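Hypothetical protein (Nostoc punctiforme, PDB 2O62) is of unknown function but belongs to the DUF3598 family and combines two calycin-related beta domains, the second resembling a biogenesis factor required for ATP synthase. Local coordinates at residues L37-L42 against V48-S53; F98-R103 against L240-L245; A151-R156 against T182-R187; I199-Q204 against S223-Q228. All coordinates share one frame; numbering follows the deposited sequence.

Contact 1 (L37-L42 against V48-S53); sequences LCLEGL and VRLTLS
C38 and T51 clasp each other through two backbone hydrogen bonds, the nearly straight C38 N to T51 O bond measuring 2.8 Å. E40 and R49 are joined in the same reciprocal way. These antiparallel hydrogen-bonded pairs are interleaved with the non-hydrogen-bonded pairs L37–L52, L39–L50 and G41–V48, and the axes of the two short strands make an angle of 159°, as in a regular beta hairpin.

Apolar packing occupies the face that carries L37, L39, V48, L50 and L52. L39 and L50 lie side by side, CD2 of L39 standing 3.6 Å from CD1 of L50. The same L39 CD2 meets V48 CG1 at 3.9 Å, since chi1 of -72° turns the leucine branch toward the partner strand.

The other face carries C38 and T51 with the charged pair E40 and R49. The E40 and R49 side chains run alongside each other with their carboxylate and guanidinium planes perpendicular; E40 OE2 and R49 NH1 remain 4.2 Å apart, too far for a salt bridge, and one water joins them. A second water lies within hydrogen-bonding distance of E40 OE2 (2.6 Å), R49 O and T51 OG1, with more acceptors in reach than it has protons to give. L42 CD1 sits over the centre of the guanidinium, 3.6 Å above its plane, while R49 NH2 forms its salt bridge with E63 of strand 60-64.

Within the sheet, strand 29-42 lies between strands 14-23 and 47-54, and strand 60-64 flanks strand 47-54 as an outermost strand. Beyond the apolar face, V48 touches W6, F9 and L10 of helix 5-10, and L37 reaches R104 and R106 of strand 103-111.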
# COMPACT_ATOMS: atom_id res chain seq x y z
N LEU A 37 4.84 18.66 -1.75
CA LEU A 37 4.97 18.02 -3.06
C LEU A 37 3.93 18.66 -3.93
O LEU A 37 2.73 18.50 -3.74
CB LEU A 37 4.75 16.52 -2.98
CG LEU A 37 5.11 15.65 -4.20
CD1 LEU A 37 5.26 14.23 -3.73
CD2 LEU A 37 4.12 15.67 -5.24
N CYS A 38 4.41 19.41 -4.89
CA CYS A 38 3.52 20.05 -5.85
C CYS A 38 3.55 19.28 -7.16
O CYS A 38 4.58 19.03 -7.74
CB CYS A 38 3.85 21.52 -6.11
SG CYS A 38 2.77 22.31 -7.35
N LEU A 39 2.37 18.87 -7.58
CA LEU A 39 2.18 18.24 -8.89
C LEU A 39 1.29 19.18 -9.67
O LEU A 39 0.12 19.41 -9.34
CB LEU A 39 1.49 16.88 -8.82
CG LEU A 39 2.26 15.68 -8.27
CD1 LEU A 39 1.32 14.47 -8.12
CD2 LEU A 39 3.41 15.32 -9.24
N GLU A 40 1.85 19.73 -10.73
CA GLU A 40 1.12 20.65 -11.54
C GLU A 40 1.15 20.22 -13.00
O GLU A 40 2.16 19.73 -13.49
CB GLU A 40 1.72 22.04 -11.39
CG GLU A 40 3.11 22.22 -11.95
CD GLU A 40 3.76 23.52 -11.46
OE1 GLU A 40 3.09 24.58 -11.54
OE2 GLU A 40 4.95 23.46 -11.00
N GLY A 41 0.04 20.43 -13.70
CA GLY A 41 -0.03 20.11 -15.11
C GLY A 41 0.35 21.32 -15.93
O GLY A 41 0.01 22.46 -15.57
N LEU A 42 1.05 21.07 -17.03
CA LEU A 42 1.42 22.11 -17.98
C LEU A 42 1.01 21.67 -19.37
O LEU A 42 0.79 20.48 -19.62
CB LEU A 42 2.95 22.32 -17.97
CG LEU A 42 3.63 22.55 -16.62
CD1 LEU A 42 5.16 22.70 -16.81
CD2 LEU A 42 3.08 23.76 -15.97
N VAL A 48 3.47 16.82 -16.64
CA VAL A 48 3.29 17.10 -15.21
C VAL A 48 4.64 17.43 -14.56
O VAL A 48 5.61 16.66 -14.70
CB VAL A 48 2.66 15.92 -14.46
CG1 VAL A 48 2.69 16.19 -12.99
CG2 VAL A 48 1.20 15.72 -14.87
N ARG A 49 4.73 18.59 -13.91
CA ARG A 49 5.92 18.97 -13.18
C ARG A 49 5.76 18.65 -11.70
O ARG A 49 4.77 19.03 -11.06
CB ARG A 49 6.23 20.44 -13.32
CG ARG A 49 7.41 20.86 -12.45
CD ARG A 49 7.68 22.33 -12.60
NE ARG A 49 8.20 22.55 -13.93
CZ ARG A 49 8.05 23.67 -14.63
NH1 ARG A 49 7.37 24.70 -14.14
NH2 ARG A 49 8.58 23.74 -15.85
N LEU A 50 6.74 17.93 -11.17
CA LEU A 50 6.75 17.57 -9.77
C LEU A 50 7.81 18.38 -9.04
O LEU A 50 8.95 18.43 -9.49
CB LEU A 50 7.05 16.09 -9.64
CG LEU A 50 7.18 15.50 -8.23
CD1 LEU A 50 6.68 14.09 -8.22
CD2 LEU A 50 8.61 15.55 -7.67
N THR A 51 7.43 19.06 -7.95
CA THR A 51 8.39 19.84 -7.15
C THR A 51 8.23 19.31 -5.74
O THR A 51 7.20 19.57 -5.12
CB THR A 51 8.13 21.36 -7.20
OG1 THR A 51 8.14 21.83 -8.55
CG2 THR A 51 9.22 22.11 -6.45
N LEU A 52 9.21 18.53 -5.28
CA LEU A 52 9.26 18.00 -3.92
C LEU A 52 10.26 18.79 -3.07
O LEU A 52 11.48 18.79 -3.32
CB LEU A 52 9.61 16.52 -3.92
CG LEU A 52 9.82 15.86 -2.55
CD1 LEU A 52 8.58 15.94 -1.71
CD2 LEU A 52 10.23 14.43 -2.72
N SER A 53 9.72 19.51 -2.09
CA SER A 53 10.53 20.20 -1.08
C SER A 53 10.44 19.41 0.23
O SER A 53 9.35 19.05 0.66
CB SER A 53 10.02 21.62 -0.85
OG SER A 53 9.99 22.33 -2.05
O HOH W 1 5.65 21.47 -9.54
O HOH W 2 6.73 25.40 -11.02

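Contact 2 (F98-R103 against L240-L245)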
# COMPACT_ATOMS: atom_id res chain seq x y z
N PHE A 98 -2.50 5.27 -1.55
CA PHE A 98 -3.93 5.51 -1.49
C PHE A 98 -4.28 7.00 -1.56
O PHE A 98 -3.66 7.82 -0.89
CB PHE A 98 -4.54 4.94 -0.18
CG PHE A 98 -4.20 3.50 0.10
CD1 PHE A 98 -3.06 3.16 0.83
CD2 PHE A 98 -5.07 2.49 -0.30
CE1 PHE A 98 -2.77 1.86 1.13
CE2 PHE A 98 -4.76 1.17 -0.02
CZ PHE A 98 -3.63 0.86 0.67
N VAL A 99 -5.28 7.33 -2.37
CA VAL A 99 -5.85 8.64 -2.46
C VAL A 99 -7.29 8.58 -1.93
O VAL A 99 -8.06 7.67 -2.27
CB VAL A 99 -5.81 9.14 -3.87
CG1 VAL A 99 -6.45 10.53 -3.98
CG2 VAL A 99 -4.37 9.13 -4.37
N HIS A 100 -7.64 9.51 -1.06
CA HIS A 100 -9.00 9.64 -0.53
C HIS A 100 -9.30 11.07 -0.13
O HIS A 100 -8.73 11.57 0.85
CB HIS A 100 -9.16 8.76 0.71
CG HIS A 100 -10.52 8.84 1.34
ND1 HIS A 100 -11.61 8.14 0.86
CD2 HIS A 100 -10.97 9.53 2.41
CE1 HIS A 100 -12.67 8.41 1.60
NE2 HIS A 100 -12.31 9.26 2.54
N GLU A 101 -10.15 11.74 -0.91
CA GLU A 101 -10.58 13.10 -0.61
C GLU A 101 -9.34 14.02 -0.49
O GLU A 101 -8.61 14.15 -1.46
CB GLU A 101 -11.52 13.10 0.62
CG GLU A 101 -12.80 12.27 0.38
CD GLU A 101 -13.82 12.30 1.51
OE1 GLU A 101 -13.49 12.77 2.64
OE2 GLU A 101 -14.96 11.80 1.29
N ASN A 102 -9.11 14.61 0.68
CA ASN A 102 -7.99 15.57 0.87
C ASN A 102 -6.66 14.92 1.30
O ASN A 102 -5.76 15.63 1.71
CB ASN A 102 -8.35 16.68 1.90
CG ASN A 102 -8.31 16.18 3.37
OD1 ASN A 102 -8.94 15.14 3.70
ND2 ASN A 102 -7.61 16.94 4.26
N ARG A 103 -6.60 13.60 1.29
CA ARG A 103 -5.49 12.85 1.85
C ARG A 103 -4.89 11.90 0.84
O ARG A 103 -5.59 11.35 -0.01
CB ARG A 103 -5.97 11.98 3.03
CG ARG A 103 -6.28 12.75 4.31
CD ARG A 103 -5.09 13.32 5.06
NE ARG A 103 -3.95 12.41 4.97
CZ ARG A 103 -3.74 11.37 5.76
NH1 ARG A 103 -4.50 11.18 6.82
NH2 ARG A 103 -2.72 10.55 5.49
N LEU A 240 -7.10 2.10 7.17
CA LEU A 240 -8.40 2.23 7.83
C LEU A 240 -8.77 3.72 7.75
O LEU A 240 -8.40 4.55 8.61
CB LEU A 240 -8.32 1.77 9.28
CG LEU A 240 -9.64 1.74 10.06
CD1 LEU A 240 -10.57 0.67 9.47
CD2 LEU A 240 -9.39 1.51 11.53
N ILE A 241 -9.49 4.05 6.69
CA ILE A 241 -9.80 5.44 6.35
C ILE A 241 -10.80 6.07 7.31
O ILE A 241 -10.69 7.25 7.64
CB ILE A 241 -10.33 5.54 4.91
CG1 ILE A 241 -9.30 5.02 3.92
CG2 ILE A 241 -10.66 6.98 4.57
CD1 ILE A 241 -9.83 4.77 2.53
N GLN A 242 -11.80 5.29 7.72
CA GLN A 242 -12.76 5.63 8.76
C GLN A 242 -12.95 4.39 9.61
O GLN A 242 -12.57 3.30 9.19
CB GLN A 242 -14.12 6.02 8.15
CG GLN A 242 -14.08 7.15 7.11
CD GLN A 242 -13.62 8.51 7.69
OE1 GLN A 242 -13.61 8.71 8.92
NE2 GLN A 242 -13.24 9.45 6.80
N SER A 243 -13.59 4.49 10.77
CA SER A 243 -13.78 3.28 11.62
C SER A 243 -14.46 2.12 10.87
O SER A 243 -14.26 0.97 11.22
CB SER A 243 -14.55 3.59 12.91
OG SER A 243 -15.89 3.94 12.61
N ASP A 244 -15.25 2.43 9.83
CA ASP A 244 -16.03 1.40 9.11
C ASP A 244 -15.69 1.34 7.62
O ASP A 244 -16.43 0.77 6.83
CB ASP A 244 -17.53 1.68 9.29
CG ASP A 244 -17.91 3.11 8.88
OD1 ASP A 244 -17.06 3.88 8.29
OD2 ASP A 244 -19.06 3.49 9.19
N LEU A 245 -14.55 1.90 7.25
CA LEU A 245 -14.09 1.90 5.87
C LEU A 245 -12.58 1.63 5.77
O LEU A 245 -11.77 2.39 6.33
CB LEU A 245 -14.43 3.23 5.19
CG LEU A 245 -14.00 3.36 3.72
CD1 LEU A 245 -14.78 2.43 2.84
CD2 LEU A 245 -14.13 4.85 3.26
O HOH W 3 -14.07 9.63 4.50
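H100 and I241 have the nearest CA atoms of the two segments, yet these stand 8.1 Å apart: each segment folds back on itself, F98-R103 through a type II' turn from H100 to R103 and L240-L245 through a type I turn from Q242 to L245, with I241 and Q242 both facing L245 in a classic beta bulge. The link between them is therefore made by side chains, with one water beside them.

The central element is the H100 imidazole. With chi1 of 179°, CG is anti to the backbone N, and the ring extends across the gap to I241. The I241 methyl CG2 rests on one ring face, 3.5 Å from the centroid and 18° off the normal, which is the geometry of a CH-pi contact. The opposite face is covered toward its rim by E101 CG, 3.7 Å above the plane, so the ring is sandwiched between two aliphatic groups. L245 CD2 approaches obliquely, 4.2 Å from H100 CE1.

The polar edge of the imidazole is handled differently. A water lies in the ring plane, hydrogen-bonded to H100 NE2 at 2.7 Å. It is only 2.5 Å from Q242 NE2, too short for an ordinary hydrogen bond, so that link is doubtful. Q242 OE1 makes a weak hydrogen bond to a glycerol, probably from crystallisation.

This small contact connects the two sheets of the protein. Strand 93-100 lies between strands 103-111 and 79-81 in the N-terminal sheet; strand 233-242 lies between strands 219-224 and 245-253 in the C-terminal barrel. Nearby, H100 and F98 also touch W239, and R103 forms a salt bridge with D217, so several side chains span the same junction.

Contact 3 (A151-R156 against T182-R187)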
# COMPACT_ATOMS: atom_id res chain seq x y z
N ALA A 151 -13.12 -5.68 -4.95
CA ALA A 151 -11.74 -5.46 -5.34
C ALA A 151 -11.71 -5.30 -6.83
O ALA A 151 -12.46 -5.96 -7.51
CB ALA A 151 -10.90 -6.63 -4.97
N VAL A 152 -10.86 -4.41 -7.31
CA VAL A 152 -10.54 -4.26 -8.71
C VAL A 152 -9.07 -4.65 -8.91
O VAL A 152 -8.20 -4.09 -8.23
CB VAL A 152 -10.67 -2.79 -9.16
CG1 VAL A 152 -10.41 -2.61 -10.66
CG2 VAL A 152 -12.06 -2.26 -8.82
N THR A 153 -8.83 -5.52 -9.88
CA THR A 153 -7.48 -5.91 -10.28
C THR A 153 -7.28 -5.36 -11.66
O THR A 153 -8.08 -5.60 -12.60
CB THR A 153 -7.24 -7.45 -10.25
OG1 THR A 153 -7.47 -7.96 -8.90
CG2 THR A 153 -5.80 -7.79 -10.69
N ILE A 154 -6.19 -4.61 -11.77
CA ILE A 154 -5.71 -4.12 -13.05
C ILE A 154 -4.34 -4.73 -13.41
O ILE A 154 -3.61 -5.21 -12.56
CB ILE A 154 -5.62 -2.57 -13.06
CG1 ILE A 154 -4.71 -2.04 -11.98
CG2 ILE A 154 -7.01 -1.95 -12.94
CD1 ILE A 154 -4.59 -0.52 -12.05
N TYR A 155 -4.03 -4.68 -14.71
CA TYR A 155 -2.94 -5.46 -15.30
C TYR A 155 -2.01 -4.55 -16.04
O TYR A 155 -2.40 -3.52 -16.53
CB TYR A 155 -3.49 -6.55 -16.23
CG TYR A 155 -4.38 -7.49 -15.43
CD1 TYR A 155 -3.86 -8.57 -14.75
CD2 TYR A 155 -5.75 -7.30 -15.40
CE1 TYR A 155 -4.67 -9.42 -14.01
CE2 TYR A 155 -6.58 -8.14 -14.68
CZ TYR A 155 -6.02 -9.21 -13.99
OH TYR A 155 -6.82 -10.06 -13.24
N ARG A 156 -0.75 -4.97 -16.13
CA ARG A 156 0.25 -4.22 -16.85
C ARG A 156 0.08 -4.11 -18.31
O ARG A 156 0.51 -3.13 -18.90
CB ARG A 156 1.60 -4.84 -16.63
CG ARG A 156 2.06 -4.77 -15.25
CD ARG A 156 3.39 -5.42 -15.21
NE ARG A 156 4.24 -4.89 -16.26
CZ ARG A 156 5.32 -5.51 -16.71
NH1 ARG A 156 5.70 -6.69 -16.20
NH2 ARG A 156 6.03 -4.97 -17.68
N THR A 182 -10.09 -14.69 4.99
CA THR A 182 -10.17 -13.73 3.92
C THR A 182 -10.63 -14.41 2.62
O THR A 182 -9.98 -15.36 2.12
CB THR A 182 -8.81 -13.10 3.70
OG1 THR A 182 -8.23 -12.77 4.98
CG2 THR A 182 -8.90 -11.86 2.90
N SER A 183 -11.71 -13.87 2.03
CA SER A 183 -12.20 -14.33 0.74
C SER A 183 -11.95 -13.29 -0.32
O SER A 183 -12.13 -12.08 -0.12
CB SER A 183 -13.68 -14.63 0.82
OG SER A 183 -13.88 -15.62 1.84
N PHE A 184 -11.49 -13.78 -1.46
CA PHE A 184 -11.20 -12.94 -2.57
C PHE A 184 -11.70 -13.68 -3.79
O PHE A 184 -11.15 -14.73 -4.13
CB PHE A 184 -9.72 -12.70 -2.68
CG PHE A 184 -9.36 -11.75 -3.75
CD1 PHE A 184 -9.30 -10.41 -3.46
CD2 PHE A 184 -9.07 -12.19 -5.00
CE1 PHE A 184 -8.96 -9.52 -4.39
CE2 PHE A 184 -8.69 -11.27 -5.96
CZ PHE A 184 -8.69 -9.94 -5.66
N GLY A 185 -12.78 -13.21 -4.40
CA GLY A 185 -13.45 -14.02 -5.43
C GLY A 185 -13.72 -15.43 -4.93
O GLY A 185 -14.30 -15.60 -3.85
N GLU A 186 -13.28 -16.44 -5.69
CA GLU A 186 -13.57 -17.82 -5.35
C GLU A 186 -12.58 -18.41 -4.31
O GLU A 186 -12.72 -19.56 -3.94
CB GLU A 186 -13.67 -18.73 -6.61
CG GLU A 186 -12.45 -18.78 -7.49
CD GLU A 186 -12.68 -19.61 -8.80
OE1 GLU A 186 -13.55 -20.51 -8.87
OE2 GLU A 186 -11.98 -19.31 -9.78
N ARG A 187 -11.62 -17.63 -3.86
CA ARG A 187 -10.57 -18.09 -2.95
C ARG A 187 -10.80 -17.63 -1.53
O ARG A 187 -10.97 -16.44 -1.26
CB ARG A 187 -9.22 -17.59 -3.42
CG ARG A 187 -8.08 -18.04 -2.53
CD ARG A 187 -6.85 -17.28 -2.87
NE ARG A 187 -6.83 -15.96 -2.21
CZ ARG A 187 -6.36 -14.85 -2.77
NH1 ARG A 187 -5.93 -14.87 -4.01
NH2 ARG A 187 -6.37 -13.71 -2.09
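F184 extends its aromatic ring toward A151 and T153: CE1 of the ring meets the A151 methyl obliquely, while CZ faces T153 OG1 at the edge. With chi1 of -175°, CG lies anti to the backbone N and the phenyl group projects beyond its own strand, bridging a gap in which the CA atoms of A151 and F184 are 8.0 Å apart. The A151 methyl is the tighter neighbour: CB stands 3.5 Å from F184 CE1, and this is plain apolar packing.

T153 meets the ring in another orientation. Its OG1 lies in the ring plane, 4.0 Å from F184 CZ, and the two side chains cross at a slant. The hydroxyl is not spent on the ring, because OG1 is hydrogen-bonded to T263 OG1 on strand 259-269. That bond would restrain the rotation of the threonine and gives its buried oxygen a partner. F184 is further packed against Y164, the two ring planes being inclined at about 30°. A glycerol, probably from crystallisation, lies about 4 Å from the F184 side chain.

The backbone behind F184 is held by a type II' turn from F184 to R187, closed by F184 N to R187 O at 2.7 Å and R187 N to F184 O at 3.0 Å. G185 takes the second position of that turn with a positive phi of 50°.

Strand 162-172 lies between the two contacting strands, so the ring reaches past it to the next-but-one strand. Such side-chain packing across an intervening strand is consistent with the strongly curved antiparallel barrel of a calycin-type domain.

Contact 4 (I199-Q204 against S223-Q228); sequences IVLFDQ and SPLKVQ
L201 and L225 form the tight part of this contact, their side chains crossing at about a right angle. L201 CD1 meets L225 CD2 at 3.6 Å and lies 4.0 Å from L225 CD1, so a single methyl of L201 packs against both branches of the other leucine. L225 CD1 also packs on the backbone of the other segment, 3.5 Å from F202 O, and on D203 CB at 3.7 Å. A chi1 of -67° places L225 CG anti to its carbonyl carbon, which directs the fork into this angle between L201 and D203. One side chain thus spans three consecutive residues, and L225 contributes more than half of the 113 Å² buried.

Elsewhere the contact is open. The nearest CA atoms, those of D203 and L225, are 7.9 Å apart, and the interaction consists of van der Waals packing. D203 lends its CB, while its carboxylate leads away from L225; the residue as a whole is exposed. F202 likewise offers its carbonyl oxygen, with its ring directed elsewhere into a cation-pi contact with K208. A glycerol, probably from crystallisation, lies about 4 Å from the L225 side chain.

Strand 210-214 separates the two segments in the barrel: it pairs with strand 199-202 through V200 and F202, and with strand 219-224 through S223. L225, just past the end of strand 219-224, bonds by its backbone to Q209 and rests on Q211. Strand 187-196 flanks strand 199-202 on its other side, where L201 touches T194.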
# COMPACT_ATOMS: atom_id res chain seq x y z
N ILE A 199 2.97 -6.17 15.84
CA ILE A 199 3.17 -7.18 14.80
C ILE A 199 2.27 -8.39 15.00
O ILE A 199 2.24 -8.97 16.08
CB ILE A 199 4.62 -7.68 14.72
CG1 ILE A 199 5.50 -6.61 14.08
CG2 ILE A 199 4.71 -8.94 13.85
CD1 ILE A 199 6.97 -6.78 14.41
N VAL A 200 1.61 -8.78 13.92
CA VAL A 200 0.81 -9.98 13.86
C VAL A 200 1.56 -10.93 12.94
O VAL A 200 1.84 -10.59 11.78
CB VAL A 200 -0.60 -9.69 13.32
CG1 VAL A 200 -1.42 -10.95 13.19
CG2 VAL A 200 -1.29 -8.62 14.23
N LEU A 201 1.81 -12.12 13.44
CA LEU A 201 2.67 -13.09 12.75
C LEU A 201 1.86 -14.29 12.27
O LEU A 201 1.31 -15.01 13.08
CB LEU A 201 3.76 -13.56 13.69
CG LEU A 201 4.67 -14.62 13.12
CD1 LEU A 201 5.40 -14.09 11.91
CD2 LEU A 201 5.64 -15.15 14.17
N PHE A 202 1.82 -14.48 10.96
CA PHE A 202 1.29 -15.70 10.32
C PHE A 202 2.44 -16.56 9.79
O PHE A 202 3.07 -16.20 8.81
CB PHE A 202 0.37 -15.36 9.14
CG PHE A 202 -0.91 -14.59 9.52
CD1 PHE A 202 -0.92 -13.19 9.59
CD2 PHE A 202 -2.11 -15.26 9.64
CE1 PHE A 202 -2.12 -12.49 9.88
CE2 PHE A 202 -3.31 -14.56 9.89
CZ PHE A 202 -3.30 -13.17 10.02
N ASP A 203 2.71 -17.68 10.44
CA ASP A 203 3.86 -18.49 10.03
C ASP A 203 3.60 -20.01 9.97
O ASP A 203 4.55 -20.78 9.84
CB ASP A 203 5.09 -18.19 10.90
CG ASP A 203 4.92 -18.68 12.30
OD1 ASP A 203 3.83 -19.17 12.62
OD2 ASP A 203 5.87 -18.58 13.12
N GLN A 204 2.33 -20.43 10.03
CA GLN A 204 1.97 -21.85 10.03
C GLN A 204 1.69 -22.36 8.61
O GLN A 204 2.17 -23.42 8.20
CB GLN A 204 0.73 -22.06 10.93
CG GLN A 204 0.42 -23.48 11.36
CD GLN A 204 -0.68 -23.54 12.42
OE1 GLN A 204 -1.82 -23.14 12.17
NE2 GLN A 204 -0.32 -23.99 13.64
N SER A 223 3.90 -8.05 4.95
CA SER A 223 5.19 -8.36 4.36
C SER A 223 5.46 -9.86 4.39
O SER A 223 5.28 -10.48 5.44
CB SER A 223 6.33 -7.72 5.14
OG SER A 223 6.14 -6.30 5.21
N PRO A 224 5.96 -10.41 3.26
CA PRO A 224 6.49 -11.78 3.28
C PRO A 224 7.50 -11.98 4.43
O PRO A 224 8.29 -11.10 4.69
CB PRO A 224 7.18 -11.91 1.91
CG PRO A 224 6.56 -10.85 1.05
CD PRO A 224 6.09 -9.79 1.93
N LEU A 225 7.46 -13.10 5.13
CA LEU A 225 8.49 -13.36 6.14
C LEU A 225 9.88 -13.48 5.49
O LEU A 225 10.88 -13.14 6.10
CB LEU A 225 8.17 -14.62 6.94
CG LEU A 225 6.92 -14.47 7.83
CD1 LEU A 225 6.52 -15.80 8.48
CD2 LEU A 225 7.11 -13.35 8.87
N LYS A 226 9.93 -14.02 4.28
CA LYS A 226 11.18 -14.10 3.53
C LYS A 226 10.84 -14.20 2.09
O LYS A 226 10.04 -15.05 1.71
CB LYS A 226 12.03 -15.30 3.89
CG LYS A 226 13.47 -15.28 3.21
CD LYS A 226 14.42 -16.32 3.74
CE LYS A 226 15.92 -16.01 3.44
NZ LYS A 226 16.17 -15.84 2.00
N VAL A 227 11.44 -13.35 1.29
CA VAL A 227 11.33 -13.47 -0.14
C VAL A 227 12.13 -14.69 -0.59
O VAL A 227 13.33 -14.75 -0.38
CB VAL A 227 11.83 -12.19 -0.82
CG1 VAL A 227 11.81 -12.34 -2.31
CG2 VAL A 227 11.01 -11.05 -0.39
N GLN A 228 11.44 -15.68 -1.18
CA GLN A 228 12.05 -16.95 -1.61
C GLN A 228 12.16 -16.99 -3.14
O GLN A 228 11.30 -16.48 -3.83
CB GLN A 228 11.22 -18.17 -1.15
CG GLN A 228 10.76 -18.20 0.34
CD GLN A 228 11.72 -18.96 1.28
OE1 GLN A 228 12.86 -19.29 0.92
NE2 GLN A 228 11.25 -19.22 2.50

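Contact 1 belongs to the N-terminal sheet, contacts 3 and 4 to the C-terminal barrel, and contact 2 joins the two. Contact 2 shares a sheet with contact 1, their centres about 23 Å apart, and shares the barrel with contact 3, at about 20 Å between centres. Along the chain, contacts 3 and 4 both fall inside the long loop that contact 2 closes. Those two approach to about 7 Å between nearest atoms without touching, whereas contacts 1 and 4 lie on opposite sides of the chain's centre, their centres about 37 Å apart. The function is unknown and no active site can be assigned here; glycerol lies near contacts 2, 3 and 4, which does not by itself establish a functional pocket.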